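Local structure of separin (Saccharomyces cerevisiae, 5U1T) at residues A[582-585]-A[586-590]; A[564-567]-A[568-572]; A[1316-1320]-A[1321-1325]. The protein cleaves the cohesin subunit MCD1/SCC1 as a caspase-like cysteine protease at the onset of anaphase, separating chromosomes, and is otherwise held inactive by securin. One frame throughout, in Å; residues are numbered along the deposited sequence.

Interaction 1. Residues A[582-585]-A[586-590]; sequences TKLY and INKWL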
ATOM      1  N   THR A 582      15.262  16.497  -0.932  1.00 56.72           N
ATOM      2  CA  THR A 582      15.297  15.863  -2.248  1.00 55.30           C
ATOM      3  C   THR A 582      16.052  16.764  -3.218  1.00 57.72           C
ATOM      4  O   THR A 582      16.766  16.294  -4.101  1.00 55.38           O
ATOM      5  CB  THR A 582      13.888  15.579  -2.817  1.00 54.01           C
ATOM      6  OG1 THR A 582      13.088  14.927  -1.826  1.00 52.70           O
ATOM      7  CG2 THR A 582      13.977  14.689  -4.045  1.00 48.39           C
ATOM      8  N   LYS A 583      15.908  18.068  -3.047  1.00 55.08           N
ATOM      9  CA  LYS A 583      16.598  18.986  -3.929  1.00 53.51           C
ATOM     10  C   LYS A 583      18.063  19.026  -3.592  1.00 60.55           C
ATOM     11  O   LYS A 583      18.911  19.008  -4.489  1.00 61.81           O
ATOM     12  CB  LYS A 583      15.987  20.373  -3.844  1.00 60.10           C
ATOM     13  CG  LYS A 583      15.051  20.636  -4.996  1.00 54.82           C
ATOM     14  CD  LYS A 583      13.880  21.498  -4.603  1.00 62.19           C
ATOM     15  CE  LYS A 583      12.818  21.475  -5.721  1.00 73.33           C
ATOM     16  NZ  LYS A 583      13.402  21.738  -7.106  1.00 68.85           N
ATOM     17  N   LEU A 584      18.354  19.069  -2.294  1.00 59.42           N
ATOM     18  CA  LEU A 584      19.728  19.027  -1.809  1.00 57.77           C
ATOM     19  C   LEU A 584      20.473  17.825  -2.346  1.00 56.30           C
ATOM     20  O   LEU A 584      21.593  17.953  -2.846  1.00 53.41           O
ATOM     21  CB  LEU A 584      19.757  19.010  -0.286  1.00 57.65           C
ATOM     22  CG  LEU A 584      19.872  20.423   0.256  1.00 53.33           C
ATOM     23  CD1 LEU A 584      19.553  20.458   1.720  1.00 52.09           C
ATOM     24  CD2 LEU A 584      21.270  20.900  -0.022  1.00 54.45           C
ATOM     25  N   TYR A 585      19.832  16.669  -2.259  1.00 50.46           N
ATOM     26  CA  TYR A 585      20.444  15.435  -2.703  1.00 54.03           C
ATOM     27  C   TYR A 585      20.708  15.447  -4.194  1.00 57.98           C
ATOM     28  O   TYR A 585      21.760  14.985  -4.638  1.00 60.26           O
ATOM     29  CB  TYR A 585      19.572  14.239  -2.335  1.00 56.38           C
ATOM     30  CG  TYR A 585      20.133  12.912  -2.783  1.00 56.20           C
ATOM     31  CD1 TYR A 585      21.252  12.370  -2.172  1.00 57.51           C
ATOM     32  CD2 TYR A 585      19.528  12.195  -3.807  1.00 55.14           C
ATOM     33  CE1 TYR A 585      21.764  11.160  -2.583  1.00 57.33           C
ATOM     34  CE2 TYR A 585      20.024  10.988  -4.220  1.00 59.77           C
ATOM     35  CZ  TYR A 585      21.148  10.467  -3.603  1.00 62.96           C
ATOM     36  OH  TYR A 585      21.653   9.254  -4.022  1.00 54.38           O
ATOM     37  N   ILE A 586      19.772  15.992  -4.968  1.00 60.75           N
ATOM     38  CA  ILE A 586      19.938  16.029  -6.413  1.00 59.99           C
ATOM     39  C   ILE A 586      21.062  16.981  -6.823  1.00 64.69           C
ATOM     40  O   ILE A 586      21.883  16.641  -7.676  1.00 71.10           O
ATOM     41  CB  ILE A 586      18.633  16.442  -7.138  1.00 63.66           C
ATOM     42  CG1 ILE A 586      17.563  15.356  -6.990  1.00 63.02           C
ATOM     43  CG2 ILE A 586      18.887  16.713  -8.627  1.00 57.70           C
ATOM     44  CD1 ILE A 586      16.290  15.674  -7.748  1.00 62.53           C
ATOM     45  N   ASN A 587      21.129  18.161  -6.215  1.00 60.82           N
ATOM     46  CA  ASN A 587      22.055  19.173  -6.712  1.00 61.46           C
ATOM     47  C   ASN A 587      23.417  19.243  -6.043  1.00 70.01           C
ATOM     48  O   ASN A 587      24.370  19.728  -6.664  1.00 71.08           O
ATOM     49  CB  ASN A 587      21.407  20.542  -6.627  1.00 64.27           C
ATOM     50  CG  ASN A 587      20.308  20.719  -7.668  1.00 67.88           C
ATOM     51  OD1 ASN A 587      19.128  20.742  -7.323  1.00 67.20           O
ATOM     52  ND2 ASN A 587      20.695  20.827  -8.954  1.00 67.17           N
ATOM     53  N   LYS A 588      23.521  18.774  -4.798  1.00 63.23           N
ATOM     54  CA  LYS A 588      24.772  18.884  -4.057  1.00 58.93           C
ATOM     55  C   LYS A 588      25.364  17.525  -3.701  1.00 63.30           C
ATOM     56  O   LYS A 588      26.456  17.452  -3.165  1.00 70.99           O
ATOM     57  CB  LYS A 588      24.572  19.701  -2.782  1.00 58.27           C
ATOM     58  CG  LYS A 588      23.999  21.073  -3.018  1.00 51.15           C
ATOM     59  CD  LYS A 588      24.722  21.771  -4.136  1.00 58.15           C
ATOM     60  CE  LYS A 588      25.729  22.780  -3.602  1.00 67.51           C
ATOM     61  NZ  LYS A 588      25.042  23.676  -2.619  1.00 72.77           N
ATOM     62  N   TRP A 589      24.649  16.443  -3.980  1.00 64.36           N
ATOM     63  CA  TRP A 589      25.253  15.127  -3.833  1.00 60.36           C
ATOM     64  C   TRP A 589      25.269  14.381  -5.152  1.00 64.02           C
ATOM     65  O   TRP A 589      26.317  14.196  -5.763  1.00 66.70           O
ATOM     66  CB  TRP A 589      24.533  14.279  -2.778  1.00 57.86           C
ATOM     67  CG  TRP A 589      25.432  13.184  -2.306  1.00 61.90           C
ATOM     68  CD1 TRP A 589      25.420  11.880  -2.699  1.00 63.45           C
ATOM     69  CD2 TRP A 589      26.532  13.321  -1.406  1.00 60.66           C
ATOM     70  NE1 TRP A 589      26.424  11.188  -2.074  1.00 57.38           N
ATOM     71  CE2 TRP A 589      27.126  12.053  -1.278  1.00 65.46           C
ATOM     72  CE3 TRP A 589      27.065  14.396  -0.684  1.00 65.13           C
ATOM     73  CZ2 TRP A 589      28.236  11.825  -0.449  1.00 63.76           C
ATOM     74  CZ3 TRP A 589      28.164  14.167   0.141  1.00 62.92           C
ATOM     75  CH2 TRP A 589      28.737  12.893   0.247  1.00 60.78           C
ATOM     76  N   LEU A 590      24.081  13.978  -5.592  1.00 70.61           N
ATOM     77  CA  LEU A 590      23.927  13.171  -6.791  1.00 65.50           C
ATOM     78  C   LEU A 590      24.593  13.798  -7.996  1.00 71.32           C
ATOM     79  O   LEU A 590      25.128  13.089  -8.843  1.00 74.10           O
ATOM     80  CB  LEU A 590      22.456  12.957  -7.067  1.00 67.48           C
ATOM     81  CG  LEU A 590      22.038  11.631  -7.688  1.00 73.94           C
ATOM     82  CD1 LEU A 590      22.521  10.492  -6.825  1.00 64.76           C
ATOM     83  CD2 LEU A 590      20.509  11.611  -7.822  1.00 70.02           C
TER
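Leu-590 CB lies over one face of the Tyr-585 ring, 4.2 Å above its plane and displaced toward the rim, while the indole of Trp-589 meets the same ring rim to rim. The planes of the Tyr-585 ring and the five-membered ring of Trp-589 are only 16° apart, yet neither ring covers the other; the closest approach is Tyr-585 CE1 to Trp-589 CD1, 3.7 Å. Phe-607 of helix 602-617 adds an edge-to-face contact to Tyr-585. On the same face as Leu-590 CB, the two methyls of Leu-590 reach toward the hydroxyl end of the ring: CD1 packs against Tyr-585 CZ at 3.5 Å, and CD2 against Tyr-585 CE2 at 3.7 Å. Tyr-585 has CG anti to its N (chi1 179°), which swings the ring toward the C-terminal end of the helix, where residues four and five positions on await it.

The backbone widens at this point. Leu-590 N donates to Tyr-585 O over 2.7 Å, an i to i+5 bond, whereas Trp-589 N gives the same oxygen a weak bond of 3.3 Å. This is a pi-type turn in the last part of helix 578-590, preceded by ordinary helical bonds such as Lys-588 N to Leu-584 O at 2.9 Å.

Glu-604 of helix 602-617 receives both polar ends, Tyr-585 OH on OE1 and Trp-589 NE1 on OE2. One carboxylate thus clamps two buried, near-parallel aromatic groups to the neighbouring helix, and these two donors would be expected to stabilise its negative charge.

Interaction 2. Residues A[564-567]-A[568-572]; sequences YLLN and LDMSK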
ATOM      1  N   TYR A 564      19.396  11.724   7.772  1.00 53.72           N
ATOM      2  CA  TYR A 564      18.881  11.918   9.110  1.00 54.37           C
ATOM      3  C   TYR A 564      17.532  12.650   9.026  1.00 52.70           C
ATOM      4  O   TYR A 564      16.566  12.247   9.668  1.00 51.47           O
ATOM      5  CB  TYR A 564      19.901  12.675   9.978  1.00 50.18           C
ATOM      6  CG  TYR A 564      19.438  12.900  11.394  1.00 49.42           C
ATOM      7  CD1 TYR A 564      19.608  11.930  12.370  1.00 50.65           C
ATOM      8  CD2 TYR A 564      18.804  14.080  11.749  1.00 52.56           C
ATOM      9  CE1 TYR A 564      19.163  12.140  13.670  1.00 53.00           C
ATOM     10  CE2 TYR A 564      18.358  14.303  13.028  1.00 48.29           C
ATOM     11  CZ  TYR A 564      18.530  13.335  13.988  1.00 57.17           C
ATOM     12  OH  TYR A 564      18.068  13.594  15.269  1.00 61.97           O
ATOM     13  N   LEU A 565      17.449  13.700   8.212  1.00 54.50           N
ATOM     14  CA  LEU A 565      16.222  14.488   8.126  1.00 55.51           C
ATOM     15  C   LEU A 565      15.063  13.680   7.498  1.00 55.66           C
ATOM     16  O   LEU A 565      13.937  13.705   7.999  1.00 54.17           O
ATOM     17  CB  LEU A 565      16.476  15.773   7.343  1.00 53.16           C
ATOM     18  CG  LEU A 565      17.398  16.762   8.047  1.00 52.70           C
ATOM     19  CD1 LEU A 565      17.674  17.938   7.158  1.00 47.98           C
ATOM     20  CD2 LEU A 565      16.796  17.220   9.331  1.00 51.99           C
ATOM     21  N   LEU A 566      15.347  12.954   6.422  1.00 50.76           N
ATOM     22  CA  LEU A 566      14.376  12.041   5.863  1.00 50.83           C
ATOM     23  C   LEU A 566      13.769  11.136   6.931  1.00 54.44           C
ATOM     24  O   LEU A 566      12.547  11.087   7.112  1.00 55.75           O
ATOM     25  CB  LEU A 566      15.015  11.190   4.784  1.00 54.17           C
ATOM     26  CG  LEU A 566      14.014  10.194   4.222  1.00 55.36           C
ATOM     27  CD1 LEU A 566      13.108  10.923   3.255  1.00 53.94           C
ATOM     28  CD2 LEU A 566      14.697   8.998   3.574  1.00 50.52           C
ATOM     29  N   ASN A 567      14.638  10.431   7.647  1.00 57.34           N
ATOM     30  CA  ASN A 567      14.191   9.459   8.631  1.00 51.78           C
ATOM     31  C   ASN A 567      13.578  10.123   9.852  1.00 48.98           C
ATOM     32  O   ASN A 567      12.672   9.567  10.457  1.00 55.17           O
ATOM     33  CB  ASN A 567      15.336   8.536   9.026  1.00 48.41           C
ATOM     34  CG  ASN A 567      15.604   7.472   7.983  1.00 52.66           C
ATOM     35  OD1 ASN A 567      16.351   7.698   7.027  1.00 49.07           O
ATOM     36  ND2 ASN A 567      14.993   6.303   8.156  1.00 50.40           N
ATOM     37  N   LEU A 568      14.041  11.320  10.189  1.00 49.69           N
ATOM     38  CA  LEU A 568      13.399  12.116  11.240  1.00 54.24           C
ATOM     39  C   LEU A 568      11.936  12.457  10.885  1.00 56.55           C
ATOM     40  O   LEU A 568      11.016  12.184  11.672  1.00 51.35           O
ATOM     41  CB  LEU A 568      14.196  13.400  11.505  1.00 49.26           C
ATOM     42  CG  LEU A 568      13.554  14.401  12.483  1.00 56.15           C
ATOM     43  CD1 LEU A 568      13.460  13.846  13.888  1.00 52.60           C
ATOM     44  CD2 LEU A 568      14.301  15.718  12.515  1.00 58.60           C
ATOM     45  N   ASP A 569      11.750  13.042   9.696  1.00 53.64           N
ATOM     46  CA  ASP A 569      10.426  13.295   9.114  1.00 53.99           C
ATOM     47  C   ASP A 569       9.510  12.083   9.177  1.00 51.88           C
ATOM     48  O   ASP A 569       8.421  12.165   9.737  1.00 55.67           O
ATOM     49  CB  ASP A 569      10.548  13.740   7.661  1.00 46.69           C
ATOM     50  CG  ASP A 569      10.699  15.226   7.532  1.00 54.90           C
ATOM     51  OD1 ASP A 569      10.585  15.905   8.571  1.00 60.93           O
ATOM     52  OD2 ASP A 569      10.924  15.722   6.404  1.00 55.96           O
ATOM     53  N   MET A 570       9.953  10.971   8.597  1.00 47.12           N
ATOM     54  CA  MET A 570       9.153   9.773   8.593  1.00 46.84           C
ATOM     55  C   MET A 570       8.807   9.373  10.017  1.00 54.64           C
ATOM     56  O   MET A 570       7.662   9.026  10.315  1.00 53.73           O
ATOM     57  CB  MET A 570       9.878   8.649   7.864  1.00 45.49           C
ATOM     58  CG  MET A 570       9.935   8.852   6.371  1.00 46.89           C
ATOM     59  SD  MET A 570      10.910   7.557   5.615  1.00 60.37           S
ATOM     60  CE  MET A 570       9.802   6.822   4.450  1.00 59.05           C
ATOM     61  N   SER A 571       9.760   9.478  10.918  1.00 58.16           N
ATOM     62  CA  SER A 571       9.498   9.104  12.289  1.00 57.34           C
ATOM     63  C   SER A 571       8.426   9.947  12.925  1.00 57.32           C
ATOM     64  O   SER A 571       7.698   9.493  13.778  1.00 53.59           O
ATOM     65  CB  SER A 571      10.764   9.169  13.107  1.00 53.75           C
ATOM     66  OG  SER A 571      10.989  10.461  13.570  1.00 60.82           O
ATOM     67  N   LYS A 572       8.352  11.196  12.530  1.00 54.28           N
ATOM     68  CA  LYS A 572       7.327  12.077  13.083  1.00 58.59           C
ATOM     69  C   LYS A 572       6.064  12.145  12.209  1.00 58.50           C
ATOM     70  O   LYS A 572       5.139  12.904  12.508  1.00 58.40           O
ATOM     71  CB  LYS A 572       7.876  13.491  13.267  1.00 59.13           C
ATOM     72  CG  LYS A 572       8.852  13.692  14.400  1.00 61.26           C
ATOM     73  CD  LYS A 572       9.357  15.164  14.406  1.00 67.79           C
ATOM     74  CE  LYS A 572      10.211  15.503  15.660  1.00 82.16           C
ATOM     75  NZ  LYS A 572      11.025  16.786  15.599  1.00 74.16           N
TER
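Leu-568, whose N is bonded to Tyr-564 O over 2.7 Å, presents a carbonyl oxygen that two donors share: Ser-571 OG reaches Leu-568 O at 2.6 Å, and Lys-572 N reaches it at 3.0 Å. The hydroxyl is placed there by its torsion, with OG between the backbone N and the carbonyl carbon (chi1 85°), folding it back against the preceding turn. The serine therefore spends its hydroxyl on its own helix. Ser-571 N in turn donates to Asn-567 O, one of four successive i to i+4 bonds; that from Met-570 N to Leu-566 O, 3.0 Å long, is nearly straight at the hydrogen (173°) and lies in the carbonyl plane.

Apolar side chains meet along the helix surface at looser distances. Leu-568 CD2 sits 4.3 Å from Leu-565 CD2 and also approaches Tyr-564 CE2 obliquely. With CG anti to the backbone N, the side chain of Leu-568 first leads outward and on along the helix; the second torsion (chi2 66°) turns CD2 back toward those two residues. Elsewhere round the helix, Leu-566 CG faces Met-570 SD at 4.3 Å.

These surfaces serve different neighbours of helix 557-572. Leu-566 and Met-570 pack on helix 602-617, whereas Tyr-564 has Phe-536 edge-to-face and rests against helix 523-533. Asn-567, Met-570 and Ser-571 also pack against the chain of another protein in the assembly.

Asp-569 OD2 accepts a hydrogen bond from Asn-577 N, just ahead of the next helix. A buried carboxylate thus has an amide donor, which probably helps it to keep its charge, and the bond ties the end of helix 557-572 to the connection that follows.

Interaction 3. Residues A[1316-1320]-A[1321-1325]; sequences DILLF and HGEEN
The imidazole of His-1321 turns back on the helix that it follows and donates through ND1 to the carbonyl oxygen of Ile-1317, 3.3 Å away. That oxygen lies at the ring edge, within 1° of the imidazole plane, although the donor itself is tilted from the carbonyl plane. The bond is consistent with a hydrogen on ND1. Ile-1317 O also takes a weak bond from His-1321 N at 3.4 Å, so side chain and main chain of one residue converge on a single acceptor.

Helix 1303-1320 closes here in a Schellman motif. Glu-1323 N reaches back to Leu-1318 O over 2.7 Å, and inside this wider turn Gly-1322 N bonds to Leu-1319 O at 3.0 Å. Gly-1322 occupies the C-prime position with a positive phi of 104°, where a CB would press on the carbonyl oxygen of His-1321. A CA-H...O contact from Leu-1319 CA to Glu-1323 O, 3.3 Å long, adds to the closure.

Leu-1318 and Glu-1323 run side by side in the same direction, bridging the motif. The turn of the backbone sets Glu-1323 CB 3.9 Å from Leu-1318 CB; with CG anti to the backbone N (chi1 -164°) and the chain extended beyond it, Glu-1323 OE1 comes within 3.8 Å of Leu-1318 CD1. Its OE2 forms a salt bridge to Arg-1273 of helix 1271-1275, on which Leu-1318 also packs.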
ATOM      1  N   ASP A1316     -53.884  23.203 -24.900  1.00 49.71           N
ATOM      2  CA  ASP A1316     -52.439  23.097 -24.946  1.00 47.52           C
ATOM      3  C   ASP A1316     -52.006  22.070 -25.992  1.00 47.94           C
ATOM      4  O   ASP A1316     -51.112  22.346 -26.771  1.00 51.62           O
ATOM      5  CB  ASP A1316     -51.870  22.750 -23.575  1.00 51.84           C
ATOM      6  CG  ASP A1316     -51.649  23.968 -22.705  1.00 49.64           C
ATOM      7  OD1 ASP A1316     -51.772  25.103 -23.195  1.00 48.42           O
ATOM      8  OD2 ASP A1316     -51.329  23.791 -21.517  1.00 58.13           O
ATOM      9  N   ILE A1317     -52.636  20.902 -26.036  1.00 46.76           N
ATOM     10  CA  ILE A1317     -52.288  19.911 -27.051  1.00 42.24           C
ATOM     11  C   ILE A1317     -52.379  20.511 -28.448  1.00 53.52           C
ATOM     12  O   ILE A1317     -51.467  20.356 -29.262  1.00 60.24           O
ATOM     13  CB  ILE A1317     -53.195  18.672 -27.016  1.00 54.55           C
ATOM     14  CG1 ILE A1317     -53.145  17.980 -25.644  1.00 49.06           C
ATOM     15  CG2 ILE A1317     -52.824  17.715 -28.157  1.00 51.04           C
ATOM     16  CD1 ILE A1317     -53.913  16.651 -25.573  1.00 50.19           C
ATOM     17  N   LEU A1318     -53.467  21.211 -28.726  1.00 51.46           N
ATOM     18  CA  LEU A1318     -53.634  21.824 -30.030  1.00 49.49           C
ATOM     19  C   LEU A1318     -52.628  22.940 -30.254  1.00 48.81           C
ATOM     20  O   LEU A1318     -52.114  23.092 -31.355  1.00 52.68           O
ATOM     21  CB  LEU A1318     -55.057  22.356 -30.182  1.00 48.67           C
ATOM     22  CG  LEU A1318     -56.116  21.308 -29.868  1.00 49.07           C
ATOM     23  CD1 LEU A1318     -57.502  21.941 -29.878  1.00 55.32           C
ATOM     24  CD2 LEU A1318     -56.017  20.157 -30.855  1.00 51.59           C
ATOM     25  N   LEU A1319     -52.344  23.717 -29.216  1.00 46.99           N
ATOM     26  CA  LEU A1319     -51.394  24.827 -29.330  1.00 49.85           C
ATOM     27  C   LEU A1319     -49.970  24.386 -29.713  1.00 53.18           C
ATOM     28  O   LEU A1319     -49.362  24.976 -30.617  1.00 50.68           O
ATOM     29  CB  LEU A1319     -51.342  25.627 -28.022  1.00 48.13           C
ATOM     30  CG  LEU A1319     -50.262  26.711 -27.951  1.00 45.04           C
ATOM     31  CD1 LEU A1319     -50.376  27.622 -29.156  1.00 44.51           C
ATOM     32  CD2 LEU A1319     -50.330  27.512 -26.652  1.00 39.51           C
ATOM     33  N   PHE A1320     -49.439  23.363 -29.038  1.00 51.26           N
ATOM     34  CA  PHE A1320     -48.038  22.988 -29.234  1.00 51.00           C
ATOM     35  C   PHE A1320     -47.888  22.332 -30.585  1.00 51.71           C
ATOM     36  O   PHE A1320     -46.843  22.433 -31.216  1.00 53.97           O
ATOM     37  CB  PHE A1320     -47.546  22.071 -28.116  1.00 47.89           C
ATOM     38  CG  PHE A1320     -47.715  22.659 -26.746  1.00 46.83           C
ATOM     39  CD1 PHE A1320     -47.489  24.009 -26.532  1.00 47.27           C
ATOM     40  CD2 PHE A1320     -48.130  21.875 -25.681  1.00 47.41           C
ATOM     41  CE1 PHE A1320     -47.659  24.568 -25.281  1.00 44.64           C
ATOM     42  CE2 PHE A1320     -48.302  22.430 -24.425  1.00 47.45           C
ATOM     43  CZ  PHE A1320     -48.073  23.782 -24.228  1.00 46.38           C
ATOM     44  N   HIS A1321     -48.957  21.704 -31.056  1.00 48.64           N
ATOM     45  CA  HIS A1321     -48.948  21.144 -32.397  1.00 50.85           C
ATOM     46  C   HIS A1321     -49.288  22.162 -33.503  1.00 55.04           C
ATOM     47  O   HIS A1321     -49.466  21.777 -34.655  1.00 56.64           O
ATOM     48  CB  HIS A1321     -49.913  19.972 -32.484  1.00 48.47           C
ATOM     49  CG  HIS A1321     -49.331  18.675 -32.033  1.00 48.61           C
ATOM     50  ND1 HIS A1321     -49.567  18.149 -30.778  1.00 56.53           N
ATOM     51  CD2 HIS A1321     -48.522  17.799 -32.666  1.00 46.80           C
ATOM     52  CE1 HIS A1321     -48.929  17.000 -30.663  1.00 54.53           C
ATOM     53  NE2 HIS A1321     -48.290  16.764 -31.797  1.00 58.73           N
ATOM     54  N   GLY A1322     -49.378  23.447 -33.161  1.00 51.36           N
ATOM     55  CA  GLY A1322     -49.572  24.491 -34.158  1.00 55.66           C
ATOM     56  C   GLY A1322     -50.959  25.130 -34.328  1.00 56.40           C
ATOM     57  O   GLY A1322     -51.159  25.947 -35.229  1.00 57.69           O
ATOM     58  N   GLU A1323     -51.926  24.767 -33.493  1.00 53.62           N
ATOM     59  CA  GLU A1323     -53.250  25.380 -33.598  1.00 54.62           C
ATOM     60  C   GLU A1323     -53.426  26.448 -32.532  1.00 52.65           C
ATOM     61  O   GLU A1323     -53.677  26.139 -31.363  1.00 57.24           O
ATOM     62  CB  GLU A1323     -54.363  24.341 -33.473  1.00 51.53           C
ATOM     63  CG  GLU A1323     -55.690  24.851 -33.938  1.00 52.89           C
ATOM     64  CD  GLU A1323     -56.815  23.898 -33.592  1.00 58.18           C
ATOM     65  OE1 GLU A1323     -57.716  24.305 -32.824  1.00 50.98           O
ATOM     66  OE2 GLU A1323     -56.788  22.740 -34.084  1.00 62.24           O
ATOM     67  N   GLU A1324     -53.287  27.704 -32.939  1.00 51.22           N
ATOM     68  CA  GLU A1324     -53.474  28.821 -32.033  1.00 50.20           C
ATOM     69  C   GLU A1324     -54.949  29.117 -31.779  1.00 56.45           C
ATOM     70  O   GLU A1324     -55.759  29.063 -32.691  1.00 54.40           O
ATOM     71  CB  GLU A1324     -52.793  30.057 -32.577  1.00 52.28           C
ATOM     72  CG  GLU A1324     -51.309  29.919 -32.630  1.00 61.56           C
ATOM     73  CD  GLU A1324     -50.625  31.260 -32.805  1.00 75.12           C
ATOM     74  OE1 GLU A1324     -51.050  32.058 -33.700  1.00 77.06           O
ATOM     75  OE2 GLU A1324     -49.672  31.526 -32.036  1.00 80.82           O
ATOM     76  N   ASN A1325     -55.276  29.398 -30.521  1.00 47.36           N
ATOM     77  CA  ASN A1325     -56.594  29.823 -30.122  1.00 43.95           C
ATOM     78  C   ASN A1325     -56.511  30.880 -29.032  1.00 48.38           C
ATOM     79  O   ASN A1325     -56.464  30.549 -27.856  1.00 50.02           O
ATOM     80  CB  ASN A1325     -57.425  28.627 -29.656  1.00 42.82           C
ATOM     81  CG  ASN A1325     -57.876  27.757 -30.811  1.00 48.33           C
ATOM     82  OD1 ASN A1325     -57.583  26.569 -30.870  1.00 44.47           O
ATOM     83  ND2 ASN A1325     -58.588  28.361 -31.753  1.00 49.89           N
TER

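Interactions 1 and 2 belong to consecutive helices, 557-572 and 578-590, with centres 17 Å apart and nearest atoms about 6 Å apart. Although they do not touch, helix 602-617 lies against both: Phe-607 meets Tyr-585 and Leu-566, and Leu-611 meets Thr-582 and Leu-566. Tyr-585 also reaches helix 557-572 directly, at Ile-562. Interaction 3 is remote, its centre 78 Å from that of interaction 1 and 77 Å from that of interaction 2, and lies within the range of the C50 peptidase family. All three are away from Cys-1497, the probable catalytic residue. Two contacts run along helices, whereas residues 1316-1325 end one.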